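Side-chain contact in VompD (Bartonella quintana, PDB 4LGO), which is a trimeric autotransporter adhesin of the bacterial outer membrane, here its N-terminal domain 1, and probably attaches the cell to host surfaces: residues 126-129 / 130-134. Residues are numbered along the deposited sequence; the frame is centred on the assembly and turned at random.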
loop_
_atom_site.group_PDB
_atom_site.type_symbol
_atom_site.label_atom_id
_atom_site.label_comp_id
_atom_site.label_asym_id
_atom_site.label_seq_id
_atom_site.Cartn_x
_atom_site.Cartn_y
_atom_site.Cartn_z
ATOM N N SER A 126 -7.930 -30.579 -15.435
ATOM C CA SER A 126 -9.107 -31.498 -15.450
ATOM C C SER A 126 -9.924 -31.363 -16.741
ATOM O O SER A 126 -10.440 -32.341 -17.286
ATOM C CB SER A 126 -10.011 -31.302 -14.224
ATOM O OG SER A 126 -10.935 -30.234 -14.377
ATOM N N GLN A 127 -9.999 -30.139 -17.254
ATOM C CA GLN A 127 -10.731 -29.876 -18.458
ATOM C C GLN A 127 -9.973 -30.391 -19.675
ATOM O O GLN A 127 -10.602 -30.900 -20.595
ATOM C CB GLN A 127 -11.045 -28.365 -18.557
ATOM C CG GLN A 127 -12.035 -27.930 -17.492
ATOM C CD GLN A 127 -12.348 -26.451 -17.551
ATOM O OE1 GLN A 127 -11.502 -25.611 -17.228
ATOM N NE2 GLN A 127 -13.586 -26.135 -17.910
ATOM N N LEU A 128 -8.643 -30.241 -19.684
ATOM C CA LEU A 128 -7.788 -30.794 -20.751
ATOM C C LEU A 128 -7.923 -32.313 -20.766
ATOM O O LEU A 128 -8.094 -32.906 -21.827
ATOM C CB LEU A 128 -6.330 -30.359 -20.595
ATOM C CG LEU A 128 -5.328 -30.897 -21.617
ATOM C CD1 LEU A 128 -5.740 -30.501 -23.025
ATOM C CD2 LEU A 128 -3.906 -30.459 -21.314
ATOM N N ASN A 129 -7.942 -32.926 -19.578
ATOM C CA ASN A 129 -8.186 -34.373 -19.464
ATOM C C ASN A 129 -9.593 -34.794 -19.935
ATOM O O ASN A 129 -9.732 -35.860 -20.563
ATOM C CB ASN A 129 -7.928 -34.884 -18.033
ATOM C CG ASN A 129 -6.460 -34.819 -17.647
ATOM O OD1 ASN A 129 -5.577 -34.748 -18.508
ATOM N ND2 ASN A 129 -6.187 -34.877 -16.350
ATOM N N GLU A 130 -10.619 -33.983 -19.657
ATOM C CA GLU A 130 -11.965 -34.254 -20.201
ATOM C C GLU A 130 -11.936 -34.306 -21.721
ATOM O O GLU A 130 -12.528 -35.174 -22.310
ATOM C CB GLU A 130 -12.984 -33.172 -19.831
ATOM C CG GLU A 130 -13.574 -33.204 -18.449
ATOM C CD GLU A 130 -14.715 -32.179 -18.338
ATOM O OE1 GLU A 130 -15.855 -32.524 -18.730
ATOM O OE2 GLU A 130 -14.471 -31.028 -17.902
ATOM N N LEU A 131 -11.266 -33.338 -22.348
ATOM C CA LEU A 131 -11.114 -33.324 -23.808
ATOM C C LEU A 131 -10.389 -34.567 -24.333
ATOM O O LEU A 131 -10.829 -35.213 -25.301
ATOM C CB LEU A 131 -10.365 -32.059 -24.231
ATOM C CG LEU A 131 -10.191 -31.870 -25.740
ATOM C CD1 LEU A 131 -11.533 -31.850 -26.442
ATOM C CD2 LEU A 131 -9.472 -30.561 -26.027
ATOM N N LYS A 132 -9.295 -34.941 -23.667
ATOM C CA LYS A 132 -8.577 -36.165 -24.063
ATOM C C LYS A 132 -9.501 -37.381 -24.067
ATOM O O LYS A 132 -9.391 -38.249 -24.937
ATOM C CB LYS A 132 -7.391 -36.442 -23.144
ATOM C CG LYS A 132 -6.300 -35.409 -23.270
ATOM C CD LYS A 132 -5.235 -35.629 -22.204
ATOM C CE LYS A 132 -4.303 -34.442 -22.088
ATOM N NZ LYS A 132 -3.088 -34.540 -22.932
ATOM N N ASN A 133 -10.423 -37.428 -23.108
ATOM C CA ASN A 133 -11.402 -38.515 -23.097
ATOM C C ASN A 133 -12.416 -38.430 -24.216
ATOM O O ASN A 133 -12.912 -39.458 -24.648
ATOM C CB ASN A 133 -12.096 -38.619 -21.741
ATOM C CG ASN A 133 -11.217 -39.265 -20.704
ATOM O OD1 ASN A 133 -10.496 -40.209 -21.014
ATOM N ND2 ASN A 133 -11.268 -38.774 -19.473
ATOM N N GLN A 134 -12.704 -37.225 -24.697
ATOM C CA GLN A 134 -13.742 -37.003 -25.726
ATOM C C GLN A 134 -13.224 -37.153 -27.161
ATOM O O GLN A 134 -13.888 -37.737 -27.992
ATOM C CB GLN A 134 -14.342 -35.600 -25.589
ATOM C CG GLN A 134 -15.054 -35.322 -24.275
ATOM C CD GLN A 134 -15.275 -33.835 -24.014
ATOM O OE1 GLN A 134 -14.649 -32.965 -24.640
ATOM N NE2 GLN A 134 -16.169 -33.532 -23.077
HETATM O O HOH W 1 -13.715 -31.127 -15.163
HETATM O O HOH W 2 -15.522 -28.435 -18.223
#
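Glu130 and Lys132 both set CG anti to their own carbonyl carbon (chi1 -79° and -67°), which sends each side chain back toward the preceding turn, where Gln127, Leu128 and Asn129 meet them. From there Glu130 runs on extended, side by side with Gln127 and pointing the same way. Its carboxylate plane is turned only 17° from the Gln127 amide, yet the two polar ends are joined through water. One water donates to Glu130 OE2 and to Ser126 OG; a second donates to the same OE2 (2.8 Å) and accepts from Gln127 NE2 (3.0 Å). Two water bonds thus grip one carboxylate oxygen and tie it to the first turn. Both upstream groups are also held directly, Ser126 OG by Asn124 OD1 and Gln127 NE2 by the carbonyl of Gly116.

Lys132 shows how an amphipathic chain divides its labour. Its methylenes lie obliquely between Leu128 and Asn129, CE resting 3.7 Å from Leu128 CG and 3.8 Å from Asn129 OD1. The chain then bends at its last torsion. Gln134 OE1 is hydrogen-bonded to Lys132 NZ of a neighbouring subunit, while Lys132 here packs on Leu131 of the other one. Along the helix backbone, the amides of Glu130 to Asn133 each reach back four residues, the bond from Lys132 N to Leu128 O measuring 3.0 Å.

Buried Leu128 and Leu131 pack on the same leucines of a neighbouring subunit, and Leu131 also meets Leu128 of the remaining one. Two leucines three apart, packed against their counterparts in the other subunits, are consistent with the core of the parallel three-stranded coiled-coil stalk of trimeric autotransporter adhesins.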